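Local coordinates for protein anaerobically-induced outer membrane porin OprE (Pseudomonas aeruginosa, PDB 4FRX) that forms an outer-membrane beta-barrel and probably acts as a porin that lets small solutes pass, as in the OprD family, at residues V131-D135 / E319-A323; S266-Y270 / G306-F310; A299-I303 / Y324-D328; V329-F334 / E379-I384; D376-W380 / S406-G410. All coordinates share one frame; numbering follows the deposited sequence.

Interaction 1. Residues V131-D135 / E319-A323; sequences VTYND and EGSTA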
# COMPACT_ATOMS: atom_id res chain seq x y z
N VAL A 131 -4.65 0.62 6.49
CA VAL A 131 -3.77 1.68 5.99
C VAL A 131 -2.36 1.16 5.70
O VAL A 131 -1.67 0.64 6.58
CB VAL A 131 -3.70 2.92 6.94
CG1 VAL A 131 -3.35 2.51 8.38
CG2 VAL A 131 -2.72 3.99 6.39
N THR A 132 -1.94 1.25 4.45
CA THR A 132 -0.54 0.94 4.15
C THR A 132 -0.00 1.93 3.14
O THR A 132 -0.72 2.37 2.24
CB THR A 132 -0.25 -0.51 3.66
OG1 THR A 132 0.25 -0.49 2.32
CG2 THR A 132 -1.45 -1.35 3.73
N TYR A 133 1.25 2.32 3.33
CA TYR A 133 1.83 3.34 2.49
C TYR A 133 2.20 2.78 1.12
O TYR A 133 2.60 1.62 0.99
CB TYR A 133 3.04 3.97 3.16
CG TYR A 133 4.28 3.10 3.23
CD1 TYR A 133 4.41 2.11 4.19
CD2 TYR A 133 5.34 3.30 2.34
CE1 TYR A 133 5.56 1.33 4.26
CE2 TYR A 133 6.48 2.53 2.40
CZ TYR A 133 6.59 1.55 3.36
OH TYR A 133 7.73 0.79 3.43
N ASN A 134 2.04 3.61 0.10
CA ASN A 134 2.43 3.24 -1.25
C ASN A 134 3.92 3.49 -1.47
O ASN A 134 4.49 4.46 -0.96
CB ASN A 134 1.61 4.02 -2.27
CG ASN A 134 1.94 3.61 -3.69
OD1 ASN A 134 2.81 4.21 -4.34
ND2 ASN A 134 1.28 2.56 -4.17
N ASP A 135 4.56 2.60 -2.22
CA ASP A 135 5.96 2.78 -2.59
C ASP A 135 6.16 2.26 -4.02
O ASP A 135 7.10 1.51 -4.29
CB ASP A 135 6.85 2.03 -1.61
CG ASP A 135 8.31 2.44 -1.72
OD1 ASP A 135 8.60 3.49 -2.35
OD2 ASP A 135 9.16 1.72 -1.17
N GLU A 319 -0.19 10.67 -6.27
CA GLU A 319 0.61 10.55 -5.05
C GLU A 319 0.78 9.10 -4.56
O GLU A 319 1.62 8.83 -3.71
CB GLU A 319 0.01 11.42 -3.94
CG GLU A 319 0.24 12.90 -4.18
CD GLU A 319 0.02 13.72 -2.92
OE1 GLU A 319 -0.03 13.12 -1.82
OE2 GLU A 319 -0.09 14.95 -3.04
N GLY A 320 -0.02 8.20 -5.12
CA GLY A 320 0.08 6.78 -4.77
C GLY A 320 -0.87 6.39 -3.66
O GLY A 320 -1.09 7.14 -2.71
N SER A 321 -1.45 5.20 -3.78
CA SER A 321 -2.34 4.70 -2.74
C SER A 321 -2.31 3.19 -2.82
O SER A 321 -2.08 2.63 -3.89
CB SER A 321 -3.77 5.18 -2.98
OG SER A 321 -4.28 4.65 -4.20
N THR A 322 -2.55 2.54 -1.69
CA THR A 322 -2.60 1.08 -1.64
C THR A 322 -3.84 0.61 -0.91
O THR A 322 -4.10 1.04 0.21
CB THR A 322 -1.35 0.51 -0.95
OG1 THR A 322 -0.19 0.78 -1.75
CG2 THR A 322 -1.48 -1.01 -0.75
N ALA A 323 -4.63 -0.25 -1.56
CA ALA A 323 -5.76 -0.90 -0.89
C ALA A 323 -5.31 -2.29 -0.47
O ALA A 323 -4.59 -2.97 -1.21
CB ALA A 323 -6.98 -0.98 -1.82
O HOH W 1 -4.20 2.40 2.73
O HOH W 2 2.05 -0.49 -1.31

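Interaction 2. Residues S266-Y270 / G306-F310; sequences SSGYY and GDSDF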
# COMPACT_ATOMS: atom_id res chain seq x y z
N SER A 266 -17.79 9.57 -1.96
CA SER A 266 -16.93 8.52 -2.48
C SER A 266 -17.38 8.21 -3.89
O SER A 266 -18.57 8.27 -4.20
CB SER A 266 -17.09 7.26 -1.63
OG SER A 266 -16.58 6.12 -2.30
N SER A 267 -16.43 7.84 -4.74
CA SER A 267 -16.79 7.23 -6.02
C SER A 267 -17.56 5.92 -5.79
O SER A 267 -17.35 5.21 -4.81
CB SER A 267 -15.53 6.94 -6.85
OG SER A 267 -14.90 8.15 -7.24
N GLY A 268 -18.47 5.62 -6.71
CA GLY A 268 -19.28 4.42 -6.67
C GLY A 268 -20.28 4.56 -7.80
O GLY A 268 -20.04 5.32 -8.74
N TYR A 269 -21.39 3.84 -7.74
CA TYR A 269 -22.46 4.03 -8.71
C TYR A 269 -23.80 4.00 -7.99
O TYR A 269 -24.12 3.05 -7.28
CB TYR A 269 -22.42 3.02 -9.86
CG TYR A 269 -23.44 3.42 -10.90
CD1 TYR A 269 -23.24 4.56 -11.68
CD2 TYR A 269 -24.63 2.71 -11.05
CE1 TYR A 269 -24.18 4.97 -12.59
CE2 TYR A 269 -25.58 3.13 -11.98
CZ TYR A 269 -25.34 4.27 -12.74
OH TYR A 269 -26.26 4.71 -13.67
N TYR A 270 -24.58 5.06 -8.17
CA TYR A 270 -25.76 5.26 -7.33
C TYR A 270 -27.03 5.40 -8.13
O TYR A 270 -28.04 5.88 -7.61
CB TYR A 270 -25.57 6.49 -6.43
CG TYR A 270 -24.33 6.38 -5.58
CD1 TYR A 270 -23.08 6.73 -6.10
CD2 TYR A 270 -24.39 5.89 -4.27
CE1 TYR A 270 -21.94 6.61 -5.34
CE2 TYR A 270 -23.25 5.76 -3.51
CZ TYR A 270 -22.03 6.12 -4.04
OH TYR A 270 -20.88 6.02 -3.29
N GLY A 306 -22.49 -3.35 -2.60
CA GLY A 306 -22.77 -2.00 -2.13
C GLY A 306 -22.61 -0.97 -3.24
O GLY A 306 -22.03 -1.26 -4.29
N ASP A 307 -23.09 0.24 -2.99
CA ASP A 307 -23.05 1.30 -3.99
C ASP A 307 -21.72 2.04 -4.14
O ASP A 307 -21.51 2.73 -5.12
CB ASP A 307 -24.11 2.36 -3.69
CG ASP A 307 -25.52 1.85 -3.82
OD1 ASP A 307 -25.72 0.83 -4.52
OD2 ASP A 307 -26.42 2.47 -3.21
N SER A 308 -20.84 1.94 -3.15
CA SER A 308 -19.59 2.70 -3.25
C SER A 308 -18.43 1.79 -3.61
O SER A 308 -18.48 0.57 -3.37
CB SER A 308 -19.28 3.43 -1.94
OG SER A 308 -18.57 2.59 -1.04
N ASP A 309 -17.40 2.38 -4.22
CA ASP A 309 -16.12 1.70 -4.37
C ASP A 309 -15.59 1.33 -3.00
O ASP A 309 -16.04 1.82 -1.97
CB ASP A 309 -15.08 2.60 -5.04
CG ASP A 309 -15.44 2.98 -6.48
OD1 ASP A 309 -16.45 2.51 -7.04
OD2 ASP A 309 -14.67 3.78 -7.04
N PHE A 310 -14.62 0.43 -2.99
CA PHE A 310 -13.94 0.13 -1.74
C PHE A 310 -13.13 1.35 -1.32
O PHE A 310 -12.31 1.83 -2.09
CB PHE A 310 -12.99 -1.03 -1.96
CG PHE A 310 -12.15 -1.34 -0.76
CD1 PHE A 310 -12.70 -1.98 0.34
CD2 PHE A 310 -10.80 -0.99 -0.73
CE1 PHE A 310 -11.93 -2.28 1.45
CE2 PHE A 310 -10.02 -1.29 0.36
CZ PHE A 310 -10.59 -1.94 1.46
O HOH W 3 -26.62 1.77 -7.70
O HOH W 4 -28.26 4.07 -5.40

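Interaction 3. Residues A299-I303 / Y324-D328; sequences AGYQI and YLITD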
# COMPACT_ATOMS: atom_id res chain seq x y z
N ALA A 299 -5.07 -19.27 -6.78
CA ALA A 299 -6.36 -18.91 -7.35
C ALA A 299 -7.16 -18.13 -6.32
O ALA A 299 -7.19 -18.50 -5.17
CB ALA A 299 -7.12 -20.15 -7.80
N GLY A 300 -7.82 -17.05 -6.75
CA GLY A 300 -8.50 -16.20 -5.78
C GLY A 300 -9.79 -15.62 -6.32
O GLY A 300 -9.98 -15.54 -7.52
N TYR A 301 -10.68 -15.21 -5.41
CA TYR A 301 -11.91 -14.57 -5.82
C TYR A 301 -12.22 -13.46 -4.84
O TYR A 301 -11.95 -13.59 -3.65
CB TYR A 301 -13.07 -15.57 -5.89
CG TYR A 301 -14.15 -15.14 -6.85
CD1 TYR A 301 -14.06 -15.44 -8.21
CD2 TYR A 301 -15.24 -14.40 -6.41
CE1 TYR A 301 -15.04 -15.03 -9.10
CE2 TYR A 301 -16.23 -14.00 -7.30
CZ TYR A 301 -16.12 -14.31 -8.64
OH TYR A 301 -17.10 -13.90 -9.52
N GLN A 302 -12.73 -12.35 -5.36
CA GLN A 302 -13.11 -11.22 -4.54
C GLN A 302 -14.47 -10.69 -4.98
O GLN A 302 -14.71 -10.53 -6.16
CB GLN A 302 -12.07 -10.12 -4.72
CG GLN A 302 -12.37 -8.85 -3.95
CD GLN A 302 -11.23 -7.88 -4.09
OE1 GLN A 302 -10.23 -7.97 -3.39
NE2 GLN A 302 -11.35 -6.96 -5.06
N ILE A 303 -15.33 -10.38 -4.02
CA ILE A 303 -16.65 -9.86 -4.30
C ILE A 303 -16.85 -8.52 -3.59
O ILE A 303 -16.68 -8.44 -2.38
CB ILE A 303 -17.72 -10.85 -3.80
CG1 ILE A 303 -17.57 -12.19 -4.52
CG2 ILE A 303 -19.13 -10.25 -3.97
CD1 ILE A 303 -18.44 -13.29 -3.93
N TYR A 324 -5.73 -2.73 0.71
CA TYR A 324 -5.36 -4.07 1.17
C TYR A 324 -6.31 -5.13 0.59
O TYR A 324 -6.99 -5.87 1.32
CB TYR A 324 -5.27 -4.16 2.70
CG TYR A 324 -4.64 -5.45 3.17
CD1 TYR A 324 -3.33 -5.78 2.80
CD2 TYR A 324 -5.35 -6.37 3.94
CE1 TYR A 324 -2.74 -6.97 3.20
CE2 TYR A 324 -4.77 -7.57 4.35
CZ TYR A 324 -3.47 -7.86 3.98
OH TYR A 324 -2.87 -9.04 4.39
N LEU A 325 -6.36 -5.17 -0.74
CA LEU A 325 -7.18 -6.12 -1.48
C LEU A 325 -6.25 -7.06 -2.25
O LEU A 325 -5.18 -6.63 -2.73
CB LEU A 325 -8.08 -5.36 -2.48
CG LEU A 325 -9.11 -4.36 -1.93
CD1 LEU A 325 -9.83 -3.59 -3.05
CD2 LEU A 325 -10.12 -5.04 -0.99
N ILE A 326 -6.67 -8.31 -2.41
CA ILE A 326 -5.90 -9.27 -3.22
C ILE A 326 -5.79 -8.88 -4.68
O ILE A 326 -5.01 -9.48 -5.44
CB ILE A 326 -6.44 -10.72 -3.09
CG1 ILE A 326 -7.89 -10.84 -3.57
CG2 ILE A 326 -6.28 -11.22 -1.65
CD1 ILE A 326 -8.39 -12.29 -3.66
N THR A 327 -6.55 -7.86 -5.06
CA THR A 327 -6.59 -7.35 -6.42
C THR A 327 -5.82 -6.03 -6.60
O THR A 327 -5.87 -5.43 -7.66
CB THR A 327 -8.04 -7.12 -6.88
OG1 THR A 327 -8.68 -6.17 -6.01
CG2 THR A 327 -8.83 -8.44 -6.87
N ASP A 328 -5.10 -5.59 -5.57
CA ASP A 328 -4.30 -4.37 -5.72
C ASP A 328 -3.02 -4.77 -6.43
O ASP A 328 -2.13 -5.35 -5.82
CB ASP A 328 -4.00 -3.71 -4.36
CG ASP A 328 -3.30 -2.35 -4.51
OD1 ASP A 328 -2.22 -2.28 -5.14
OD2 ASP A 328 -3.81 -1.35 -3.97
O HOH W 5 -9.26 -8.76 -1.02

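Interaction 4. Residues V329-F334 / E379-I384; sequences VQIGKF and EWERDI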
# COMPACT_ATOMS: atom_id res chain seq x y z
N VAL A 329 -2.95 -4.45 -7.71
CA VAL A 329 -1.87 -4.92 -8.58
C VAL A 329 -1.17 -3.72 -9.24
O VAL A 329 -1.24 -2.61 -8.73
CB VAL A 329 -2.39 -5.94 -9.63
CG1 VAL A 329 -2.84 -7.22 -8.91
CG2 VAL A 329 -3.57 -5.37 -10.41
N GLN A 330 -0.46 -3.95 -10.34
CA GLN A 330 0.47 -2.94 -10.82
C GLN A 330 -0.24 -1.70 -11.34
O GLN A 330 0.19 -0.57 -11.08
CB GLN A 330 1.43 -3.52 -11.88
CG GLN A 330 2.45 -2.51 -12.38
CD GLN A 330 3.43 -3.09 -13.38
OE1 GLN A 330 3.61 -4.31 -13.45
NE2 GLN A 330 4.07 -2.22 -14.16
N ILE A 331 -1.32 -1.90 -12.08
CA ILE A 331 -2.06 -0.77 -12.62
C ILE A 331 -3.39 -0.61 -11.90
O ILE A 331 -3.62 0.41 -11.25
CB ILE A 331 -2.28 -0.89 -14.14
CG1 ILE A 331 -0.94 -0.85 -14.88
CG2 ILE A 331 -3.22 0.20 -14.64
CD1 ILE A 331 -1.05 -1.04 -16.41
N GLY A 332 -4.25 -1.62 -11.98
CA GLY A 332 -5.59 -1.52 -11.43
C GLY A 332 -5.69 -1.98 -9.99
O GLY A 332 -4.72 -2.52 -9.44
N LYS A 333 -6.85 -1.77 -9.37
CA LYS A 333 -7.09 -2.30 -8.03
C LYS A 333 -8.39 -3.11 -7.96
O LYS A 333 -8.69 -3.71 -6.93
CB LYS A 333 -7.12 -1.18 -6.98
CG LYS A 333 -5.82 -0.37 -6.91
CD LYS A 333 -5.90 0.70 -5.82
CE LYS A 333 -4.68 1.64 -5.86
NZ LYS A 333 -3.40 0.91 -5.67
N PHE A 334 -9.13 -3.14 -9.06
CA PHE A 334 -10.41 -3.87 -9.16
C PHE A 334 -11.32 -3.59 -7.96
O PHE A 334 -11.93 -4.48 -7.40
CB PHE A 334 -10.15 -5.38 -9.32
CG PHE A 334 -9.39 -5.71 -10.56
CD1 PHE A 334 -8.03 -5.42 -10.65
CD2 PHE A 334 -10.03 -6.26 -11.66
CE1 PHE A 334 -7.31 -5.68 -11.81
CE2 PHE A 334 -9.32 -6.54 -12.82
CZ PHE A 334 -7.96 -6.24 -12.90
N GLU A 379 -13.16 -5.62 -16.94
CA GLU A 379 -11.78 -5.20 -17.12
C GLU A 379 -10.86 -6.37 -16.75
O GLU A 379 -11.27 -7.28 -16.02
CB GLU A 379 -11.45 -3.97 -16.26
CG GLU A 379 -11.56 -4.21 -14.76
CD GLU A 379 -11.49 -2.93 -13.95
OE1 GLU A 379 -11.49 -3.01 -12.70
OE2 GLU A 379 -11.46 -1.83 -14.54
N TRP A 380 -9.64 -6.34 -17.25
CA TRP A 380 -8.69 -7.39 -16.91
C TRP A 380 -7.28 -6.84 -16.88
O TRP A 380 -7.00 -5.83 -17.50
CB TRP A 380 -8.80 -8.58 -17.88
CG TRP A 380 -8.48 -8.29 -19.32
CD1 TRP A 380 -9.37 -8.04 -20.33
CD2 TRP A 380 -7.18 -8.27 -19.93
NE1 TRP A 380 -8.71 -7.85 -21.51
CE2 TRP A 380 -7.36 -7.99 -21.30
CE3 TRP A 380 -5.88 -8.45 -19.45
CZ2 TRP A 380 -6.29 -7.89 -22.19
CZ3 TRP A 380 -4.82 -8.35 -20.33
CH2 TRP A 380 -5.03 -8.07 -21.69
N GLU A 381 -6.42 -7.51 -16.12
CA GLU A 381 -5.02 -7.12 -16.06
C GLU A 381 -4.12 -8.36 -16.01
O GLU A 381 -4.45 -9.36 -15.38
CB GLU A 381 -4.75 -6.21 -14.84
CG GLU A 381 -3.26 -5.78 -14.71
CD GLU A 381 -3.02 -4.57 -13.78
OE1 GLU A 381 -3.96 -3.78 -13.55
OE2 GLU A 381 -1.89 -4.42 -13.29
N ARG A 382 -2.99 -8.29 -16.70
CA ARG A 382 -1.97 -9.32 -16.58
C ARG A 382 -0.67 -8.65 -16.17
O ARG A 382 -0.19 -7.74 -16.87
CB ARG A 382 -1.79 -10.07 -17.91
CG ARG A 382 -0.69 -11.14 -17.90
CD ARG A 382 -0.67 -11.93 -19.23
NE ARG A 382 -1.97 -12.48 -19.58
CZ ARG A 382 -2.70 -11.95 -20.55
NH1 ARG A 382 -2.22 -10.90 -21.22
NH2 ARG A 382 -3.89 -12.44 -20.89
N ASP A 383 -0.11 -9.08 -15.04
CA ASP A 383 1.17 -8.55 -14.56
C ASP A 383 2.22 -9.65 -14.60
O ASP A 383 1.90 -10.81 -14.43
CB ASP A 383 1.10 -8.09 -13.10
CG ASP A 383 0.23 -6.88 -12.90
OD1 ASP A 383 -0.26 -6.33 -13.89
OD2 ASP A 383 0.05 -6.48 -11.73
N ILE A 384 3.47 -9.25 -14.81
CA ILE A 384 4.60 -10.13 -14.57
C ILE A 384 5.65 -9.36 -13.78
O ILE A 384 5.76 -8.13 -13.89
CB ILE A 384 5.23 -10.68 -15.89
CG1 ILE A 384 5.77 -9.55 -16.76
CG2 ILE A 384 4.22 -11.52 -16.67
CD1 ILE A 384 7.25 -9.27 -16.58
O HOH W 6 4.19 -6.51 -11.95
O HOH W 7 -9.10 -2.08 -11.72

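Interaction 5. Residues D376-W380 / S406-G410; sequences DQSEW and SFRSG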
# COMPACT_ATOMS: atom_id res chain seq x y z
N ASP A 376 -23.46 -2.93 -16.86
CA ASP A 376 -22.36 -3.72 -16.32
C ASP A 376 -21.12 -3.70 -17.23
O ASP A 376 -21.21 -3.84 -18.45
CB ASP A 376 -22.81 -5.17 -16.06
CG ASP A 376 -23.65 -5.31 -14.79
OD1 ASP A 376 -23.91 -4.28 -14.14
OD2 ASP A 376 -24.02 -6.45 -14.44
N GLN A 377 -19.95 -3.46 -16.63
CA GLN A 377 -18.70 -3.40 -17.38
C GLN A 377 -17.66 -4.39 -16.85
O GLN A 377 -17.79 -4.92 -15.73
CB GLN A 377 -18.14 -1.98 -17.37
CG GLN A 377 -18.31 -1.21 -18.68
CD GLN A 377 -19.74 -0.82 -19.03
OE1 GLN A 377 -20.64 -0.97 -18.24
NE2 GLN A 377 -19.93 -0.30 -20.23
N SER A 378 -16.62 -4.64 -17.64
CA SER A 378 -15.56 -5.55 -17.24
C SER A 378 -14.18 -4.98 -17.50
O SER A 378 -14.03 -3.97 -18.19
CB SER A 378 -15.72 -6.90 -17.98
OG SER A 378 -15.63 -6.71 -19.38
N GLU A 379 -13.16 -5.62 -16.94
CA GLU A 379 -11.78 -5.20 -17.12
C GLU A 379 -10.86 -6.37 -16.75
O GLU A 379 -11.27 -7.28 -16.02
CB GLU A 379 -11.45 -3.97 -16.26
CG GLU A 379 -11.56 -4.21 -14.76
CD GLU A 379 -11.49 -2.93 -13.95
OE1 GLU A 379 -11.49 -3.01 -12.70
OE2 GLU A 379 -11.46 -1.83 -14.54
N TRP A 380 -9.64 -6.34 -17.25
CA TRP A 380 -8.69 -7.39 -16.91
C TRP A 380 -7.28 -6.84 -16.88
O TRP A 380 -7.00 -5.83 -17.50
CB TRP A 380 -8.80 -8.58 -17.88
CG TRP A 380 -8.48 -8.29 -19.32
CD1 TRP A 380 -9.37 -8.04 -20.33
CD2 TRP A 380 -7.18 -8.27 -19.93
NE1 TRP A 380 -8.71 -7.85 -21.51
CE2 TRP A 380 -7.36 -7.99 -21.30
CE3 TRP A 380 -5.88 -8.45 -19.45
CZ2 TRP A 380 -6.29 -7.89 -22.19
CZ3 TRP A 380 -4.82 -8.35 -20.33
CH2 TRP A 380 -5.03 -8.07 -21.69
N SER A 406 -0.33 -5.20 -18.39
CA SER A 406 -1.28 -4.83 -19.43
C SER A 406 -2.65 -4.76 -18.79
O SER A 406 -3.07 -5.70 -18.13
CB SER A 406 -1.32 -5.87 -20.56
OG SER A 406 -0.16 -5.80 -21.36
N PHE A 407 -3.35 -3.65 -19.02
CA PHE A 407 -4.62 -3.35 -18.39
C PHE A 407 -5.60 -2.90 -19.47
O PHE A 407 -5.29 -2.01 -20.28
CB PHE A 407 -4.45 -2.28 -17.31
CG PHE A 407 -5.74 -1.82 -16.70
CD1 PHE A 407 -6.36 -2.56 -15.71
CD2 PHE A 407 -6.36 -0.65 -17.14
CE1 PHE A 407 -7.57 -2.14 -15.15
CE2 PHE A 407 -7.56 -0.23 -16.59
CZ PHE A 407 -8.16 -0.98 -15.59
N ARG A 408 -6.76 -3.53 -19.51
CA ARG A 408 -7.78 -3.16 -20.47
C ARG A 408 -9.11 -3.03 -19.74
O ARG A 408 -9.50 -3.94 -18.99
CB ARG A 408 -7.91 -4.23 -21.56
CG ARG A 408 -6.59 -4.60 -22.22
CD ARG A 408 -6.16 -3.56 -23.22
NE ARG A 408 -4.96 -3.99 -23.95
CZ ARG A 408 -3.72 -3.67 -23.59
NH1 ARG A 408 -3.51 -2.91 -22.53
NH2 ARG A 408 -2.69 -4.11 -24.32
N SER A 409 -9.79 -1.92 -19.97
CA SER A 409 -11.01 -1.60 -19.23
C SER A 409 -12.08 -0.98 -20.12
O SER A 409 -11.83 -0.68 -21.28
CB SER A 409 -10.68 -0.65 -18.07
OG SER A 409 -11.77 -0.53 -17.17
N GLY A 410 -13.28 -0.81 -19.57
CA GLY A 410 -14.38 -0.19 -20.31
C GLY A 410 -15.17 -1.15 -21.17
O GLY A 410 -15.14 -2.37 -20.97

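Interaction 1. Residues V131-D135 / E319-A323
Two loops folded into the barrel interior meet here, with Thr132 and Asn134 of 131-135 set against Thr322 and Gly320 of 319-323. The hydrogen bonds clearly established between the two segments run through water. Water 1 accepts from Thr132 N (3.1 Å) and donates to Thr322 O (2.9 Å), which ties backbone to backbone. Water 2 donates to Tyr133 O at 3.2 Å and is hydrogen-bonded to Thr322 OG1 at 2.6 Å. The torsion of Thr322 (chi1 -67°) sets OG1 beside its own backbone N, near this water and Asn134, while the methyl goes to Thr132. That methyl, Thr322 CG2, rests 3.6 Å from Thr132 OG1. Asn134 crosses the Thr322 side chain at about a right angle: its CB packs on Gly320 C at 3.7 Å, while ND2 comes within 3.3 Å of Thr322 OG1. The other end of the amide is spoken for, since Asn134 OD1 accepts from Arg169 NH1 and Gly136 N. With its centre about 3 Å from the centre of the chain, the contact is placed as expected for the inward-folded loops that narrow the channel of OprD-family porins.

Interaction 2. Residues S266-Y270 / G306-F310
Ser267 O is gripped from opposite faces of its carbonyl plane, by Asp309 N across the contact at 2.9 Å and by Ser266 OG of its own segment at 2.8 Å. In a second backbone bond, Tyr269 N approaches Asp307 O at 2.8 Å nearly in line with its C=O bond (166°), though the N-H itself is bent to 149°. Between these two bonds the backbones are bridged at Gly268 and Ser308, whose CA atoms approach to 3.8 Å. Tyr270 covers one end of this short bridge. Its chi1 of -56° swings the ring back over Asp307, so that Asp307 O sits 3.6 Å above one face, offset toward the rim, and Asp307 CB touches Tyr270 CE2 at 3.5 Å. The hydroxyl passes on toward Ser308 CB and is fixed by Glu278 O. Water 4 adds a bridge, donating to Tyr270 O and to Asp307 OD2. On the other side, Asp309 OD1 accepts from Ala337 N. The segment 266-270 begins in strand 266-267, which pairs with strand 276-277, while 306-310 directly follows barrel strand 295-305 and is held at Ser308 by Asp280, the first residue of strand 280-292.

Interaction 3. Residues A299-I303 / Y324-D328
Gln302 and Thr327 approach from opposite directions, the first out of strand 295-305 and the second out of the loop that follows that strand. Gln302 is stretched to nearly full length, with chi1 at 178° and the chain extended beyond CG, and this carries its amide clear of the strand backbone to the turn. There Gln302 NE2 donates to Thr327 OG1 at 2.9 Å. The bond is somewhat bent, with an N-H...O angle of 143°, and the hydroxyl lies tilted from the amide plane, 26° out of it. The methyl of the same threonine, Thr327 CG2, packs on Gln302 NE2 at 3.4 Å, so both branches of Thr327 bear on the amide. Leu325 crosses the glutamine at about a right angle, its CB 3.5 Å from Gln302 OE1. That oxygen also receives a hydrogen bond from water 5 at 2.7 Å, and the water in turn accepts from Ile326 N. Ile326 leans back toward the start of the strand segment, its CD1 3.8 Å from Tyr301 O. Residues 325 to 328 form a type I turn, closed by Asp328 N to Leu325 O, and this presents Ile326 and Thr327 together to the strand. Beyond the turn, Ile326 O is bonded by Gln343 NE2 of the adjoining strand 340-349. Thr327 OG1 accepts a hydrogen bond from Gln302 NE2 and donates its own hydrogen to Lys333 O. Each end of the buried amide thus has a polar partner, NE2 the hydroxyl and OE1 a water.

Interaction 4. Residues V329-F334 / E379-I384
Glu381 rises from its strand with CG opposite the backbone N (chi1 179°) and the chain extended beyond, delivering its carboxylate to the backbone of Ile331 and Gly332; Asp383, with CG beside the backbone N and anti to the carbonyl carbon (chi1 -68°), sets its own acid alongside. Gly332 N donates to Glu381 OE1 at 2.7 Å and Ile331 N to Glu381 OE2 at 2.9 Å. Both oxygens use their syn lone pairs, so two successive amides grip the carboxylate as a fork. One residue earlier, Gln330 N donates to Asp383 OD2 at 2.9 Å, on the syn side but 19° out of plane. Glu381 OE2 and Asp383 OD1 lie 2.6 Å apart, so one acid probably carries a proton. Phe334 packs beyond the fork, the edge of its ring at CZ meeting Glu381 CB at 3.8 Å. Water 7 lies over one ring face and links Phe334 N to Glu379 OE1, to which it donates at 2.7 Å; Glu379 OE2 is held by Arg336 and Ser409. The loop 329-334 lies against the lumenal face of strand 377-389. Val329 and Phe334 touch Leu365 of adjacent strand 358-370, while Gln330 NE2 bonds Glu425 of strand 423-434, past 399-409.

Interaction 5. Residues D376-W380 / S406-G410
Strands 377-380 and 406-409 run antiparallel, their short axes 174° apart in direction and 4.9 Å at closest approach, near the open ends of the barrel hairpin formed by 377-389 and 399-409. Trp380 and Arg408 make a hydrogen-bonded pair: Trp380 N donates to Arg408 O at 3.0 Å, and Arg408 N returns the bond to Trp380 O at 3.1 Å. Their side chains leave the same face of the hairpin and lie side by side, pointing the same way. At chi1 63° the indole is laid beneath the aliphatic root of the arginine. Arg408 CB sits over the five-membered ring of Trp380, 4.0 Å from its centroid, in a CH-pi contact, and Arg408 CG meets Trp380 CZ2 at 3.3 Å. The guanidinium plane is inclined to the indole. A bend at chi2 (-77°) brings Arg408 NH1 back to Phe407 O at 3.0 Å, above the carbonyl plane and not on a lone pair. NH1 also forms a salt bridge with Asp424 of strand 423-434. On the other face, Glu379 OE2 takes part in a salt bridge to Arg336. Phe407 CZ, at the ring edge, lies 3.6 Å from Glu379 OE2. Ser409 OG donates to Glu379 OE2 at 3.0 Å on the anti lone pair, away from the other carboxylate oxygen.

How the interactions relate
The loop between strands 295-305 and 340-349 supplies a segment to interactions 1 to 4, and it binds them together. Lys333 NZ, in interaction 4, reaches Asp328 OD2 of interaction 3 at 2.9 Å and Ser321 O of interaction 1 at 2.8 Å. From interaction 2, Phe310 CE2 packs on Ala323 CB at 3.8 Å. On the same ring, Phe310 CD2 meets Leu325 CD1 at 3.6 Å. Interactions 4 and 5, with centres about 9 Å apart, share Glu379 and Trp380, and Ile331 CD1 meets Phe407 CB at 3.7 Å. From interaction 1, near the chain centre, the series thus leads out to the wall, where a bound C8E detergent molecule lies about 7 Å from the Ile384 side chain.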